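Local atomic coordinates of pullulanase (Klebsiella oxytoca, PDB entry 2YOC), a protein that probably hydrolyses alpha-1,6-glucosidic linkages of pullulan and of branched glucans, as an endo-acting debranching enzyme. Residues 1030-1038 with 1047-1055. Residues are numbered along the deposited sequence; the frame is centred on the assembly and turned at random.
Sequences NSLANGVQI and PAWSVAVLE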
loop_
_atom_site.group_PDB
_atom_site.type_symbol
_atom_site.label_atom_id
_atom_site.label_comp_id
_atom_site.label_asym_id
_atom_site.label_seq_id
_atom_site.Cartn_x
_atom_site.Cartn_y
_atom_site.Cartn_z
ATOM N N ASN B 1030 -29.090 -12.287 33.056
ATOM C CA ASN B 1030 -28.515 -10.945 33.191
ATOM C C ASN B 1030 -27.088 -10.859 32.611
ATOM O O ASN B 1030 -26.455 -9.799 32.667
ATOM C CB ASN B 1030 -28.570 -10.518 34.663
ATOM C CG ASN B 1030 -29.981 -10.531 35.202
ATOM O OD1 ASN B 1030 -30.597 -11.594 35.376
ATOM N ND2 ASN B 1030 -30.546 -9.350 35.414
ATOM N N SER B 1031 -26.594 -11.981 32.052
ATOM C CA SER B 1031 -25.287 -12.048 31.417
ATOM C C SER B 1031 -25.335 -11.474 30.029
ATOM O O SER B 1031 -26.362 -11.503 29.343
ATOM C CB SER B 1031 -24.772 -13.480 31.345
ATOM O OG SER B 1031 -23.470 -13.524 30.791
ATOM N N LEU B 1032 -24.189 -10.985 29.608
ATOM C CA LEU B 1032 -23.971 -10.439 28.289
ATOM C C LEU B 1032 -23.830 -11.605 27.341
ATOM O O LEU B 1032 -23.928 -11.428 26.131
ATOM C CB LEU B 1032 -22.681 -9.620 28.294
ATOM C CG LEU B 1032 -22.741 -8.299 28.999
ATOM C CD1 LEU B 1032 -21.462 -8.010 29.698
ATOM C CD2 LEU B 1032 -23.085 -7.214 28.055
ATOM N N ALA B 1033 -23.574 -12.791 27.898
ATOM C CA ALA B 1033 -23.436 -14.034 27.150
ATOM C C ALA B 1033 -24.754 -14.807 27.149
ATOM O O ALA B 1033 -24.807 -15.892 26.567
ATOM C CB ALA B 1033 -22.323 -14.890 27.740
ATOM N N ASN B 1034 -25.822 -14.259 27.796
ATOM C CA ASN B 1034 -27.126 -14.917 27.876
ATOM C C ASN B 1034 -27.590 -15.399 26.496
ATOM O O ASN B 1034 -27.819 -14.580 25.589
ATOM C CB ASN B 1034 -28.168 -14.019 28.536
ATOM C CG ASN B 1034 -29.576 -14.574 28.452
ATOM O OD1 ASN B 1034 -29.904 -15.631 29.019
ATOM N ND2 ASN B 1034 -30.418 -13.901 27.681
ATOM N N GLY B 1035 -27.627 -16.725 26.341
ATOM C CA GLY B 1035 -28.014 -17.370 25.091
ATOM C C GLY B 1035 -26.884 -17.943 24.259
ATOM O O GLY B 1035 -27.148 -18.549 23.217
ATOM N N VAL B 1036 -25.619 -17.723 24.685
ATOM C CA VAL B 1036 -24.416 -18.247 24.021
ATOM C C VAL B 1036 -24.449 -19.777 24.061
ATOM O O VAL B 1036 -24.590 -20.372 25.134
ATOM C CB VAL B 1036 -23.096 -17.647 24.594
ATOM C CG1 VAL B 1036 -21.877 -18.516 24.284
ATOM C CG2 VAL B 1036 -22.881 -16.230 24.085
ATOM N N GLN B 1037 -24.363 -20.400 22.882
ATOM C CA GLN B 1037 -24.411 -21.852 22.767
ATOM C C GLN B 1037 -23.045 -22.409 22.464
ATOM O O GLN B 1037 -22.369 -21.933 21.544
ATOM C CB GLN B 1037 -25.399 -22.314 21.663
ATOM C CG GLN B 1037 -26.696 -21.514 21.533
ATOM C CD GLN B 1037 -27.758 -21.927 22.528
ATOM O OE1 GLN B 1037 -27.551 -21.927 23.758
ATOM N NE2 GLN B 1037 -28.940 -22.248 22.015
ATOM N N ILE B 1038 -22.638 -23.428 23.227
ATOM C CA ILE B 1038 -21.390 -24.116 22.937
ATOM C C ILE B 1038 -21.755 -25.559 22.670
ATOM O O ILE B 1038 -22.118 -26.280 23.600
ATOM C CB ILE B 1038 -20.184 -23.937 23.931
ATOM C CG1 ILE B 1038 -20.296 -22.676 24.832
ATOM C CG2 ILE B 1038 -18.867 -23.912 23.163
ATOM C CD1 ILE B 1038 -19.861 -22.893 26.271
ATOM N N PRO B 1047 -25.495 -14.966 20.361
ATOM C CA PRO B 1047 -26.652 -14.075 20.149
ATOM C C PRO B 1047 -26.241 -12.646 19.752
ATOM O O PRO B 1047 -25.071 -12.277 19.882
ATOM C CB PRO B 1047 -27.335 -14.065 21.525
ATOM C CG PRO B 1047 -26.892 -15.304 22.174
ATOM C CD PRO B 1047 -25.482 -15.482 21.740
ATOM N N ALA B 1048 -27.199 -11.853 19.246
ATOM C CA ALA B 1048 -26.976 -10.456 18.864
ATOM C C ALA B 1048 -26.637 -9.623 20.089
ATOM O O ALA B 1048 -27.166 -9.892 21.170
ATOM C CB ALA B 1048 -28.221 -9.904 18.222
ATOM N N TRP B 1049 -25.754 -8.609 19.906
ATOM C CA TRP B 1049 -25.268 -7.660 20.918
ATOM C C TRP B 1049 -24.821 -8.390 22.173
ATOM O O TRP B 1049 -25.327 -8.168 23.273
ATOM C CB TRP B 1049 -26.288 -6.550 21.178
ATOM C CG TRP B 1049 -26.785 -5.954 19.900
ATOM C CD1 TRP B 1049 -27.956 -6.241 19.268
ATOM C CD2 TRP B 1049 -26.049 -5.106 19.012
ATOM N NE1 TRP B 1049 -28.025 -5.570 18.073
ATOM C CE2 TRP B 1049 -26.866 -4.864 17.890
ATOM C CE3 TRP B 1049 -24.793 -4.495 19.076
ATOM C CZ2 TRP B 1049 -26.470 -4.034 16.839
ATOM C CZ3 TRP B 1049 -24.414 -3.646 18.049
ATOM C CH2 TRP B 1049 -25.244 -3.433 16.940
ATOM N N SER B 1050 -23.885 -9.307 21.986
ATOM C CA SER B 1050 -23.420 -10.126 23.075
ATOM C C SER B 1050 -21.912 -10.204 23.135
ATOM O O SER B 1050 -21.217 -10.040 22.118
ATOM C CB SER B 1050 -24.025 -11.524 22.969
ATOM O OG SER B 1050 -23.617 -12.191 21.785
ATOM N N VAL B 1051 -21.422 -10.465 24.355
ATOM C CA VAL B 1051 -20.017 -10.652 24.681
ATOM C C VAL B 1051 -19.804 -11.965 25.489
ATOM O O VAL B 1051 -20.473 -12.197 26.495
ATOM C CB VAL B 1051 -19.291 -9.375 25.229
ATOM C CG1 VAL B 1051 -20.190 -8.516 26.105
ATOM C CG2 VAL B 1051 -17.988 -9.712 25.948
ATOM N N ALA B 1052 -18.910 -12.836 24.987
ATOM C CA ALA B 1052 -18.598 -14.124 25.600
ATOM C C ALA B 1052 -17.121 -14.319 25.847
ATOM O O ALA B 1052 -16.295 -14.002 24.990
ATOM C CB ALA B 1052 -19.107 -15.256 24.732
ATOM N N VAL B 1053 -16.791 -14.864 27.006
ATOM C CA VAL B 1053 -15.416 -15.204 27.342
ATOM C C VAL B 1053 -15.392 -16.723 27.331
ATOM O O VAL B 1053 -15.948 -17.360 28.232
ATOM C CB VAL B 1053 -14.910 -14.598 28.680
ATOM C CG1 VAL B 1053 -13.528 -15.116 29.019
ATOM C CG2 VAL B 1053 -14.902 -13.075 28.621
ATOM N N LEU B 1054 -14.861 -17.303 26.251
ATOM C CA LEU B 1054 -14.795 -18.750 26.142
ATOM C C LEU B 1054 -13.417 -19.146 26.624
ATOM O O LEU B 1054 -12.415 -18.579 26.173
ATOM C CB LEU B 1054 -15.048 -19.245 24.700
ATOM C CG LEU B 1054 -16.435 -19.023 24.032
ATOM C CD1 LEU B 1054 -17.537 -18.746 25.031
ATOM C CD2 LEU B 1054 -16.367 -17.915 23.043
ATOM N N GLU B 1055 -13.366 -20.054 27.597
ATOM C CA GLU B 1055 -12.109 -20.482 28.173
ATOM C C GLU B 1055 -11.775 -21.919 27.856
ATOM O O GLU B 1055 -12.665 -22.775 27.827
ATOM C CB GLU B 1055 -12.033 -20.187 29.681
ATOM C CG GLU B 1055 -13.362 -20.110 30.411
ATOM C CD GLU B 1055 -13.244 -19.782 31.885
ATOM O OE1 GLU B 1055 -12.508 -18.823 32.217
ATOM O OE2 GLU B 1055 -13.893 -20.476 32.705
#
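The CG-CD edge of the Pro1047 ring rests on one face of the Gly1035-Val1036 peptide, the rest of the ring rising away; CG is 3.4 Å from Gly1035 C and CD 3.7 Å from Val1036 N, while at the peptide's edge Val1036 N donates to Ala1033 O, closing a type II beta turn. Gly1035 takes the third position of that turn with phi 104°, a conformation suited to glycine. Two overlapping turns, 1031-1034 (type I) and 1033-1036, carry the chain across strand 1050-1057 of the antiparallel sheet in the C-terminal beta domain and on to strand 1037-1038 of a small sheet. Val1036 crosses Pro1047 at about a right angle. Its CG2, anti to the carbonyl carbon, reaches Pro1047 CD at 3.6 Å and Ala1052 CB at 4.0 Å. Leu1032 and Val1051 run side by side in the same direction, Val1051 CG1 meeting Leu1032 CB at 3.5 Å, with Ala848 of helix 840-855 also against Leu1032. Ser1031 OG accepts from Ala1033 N, forming an ST turn. Leu1032 O, which also receives Arg845 NH1, takes a 3.2 Å hydrogen bond from Val1051 N, the donor standing 58° out of the carbonyl plane.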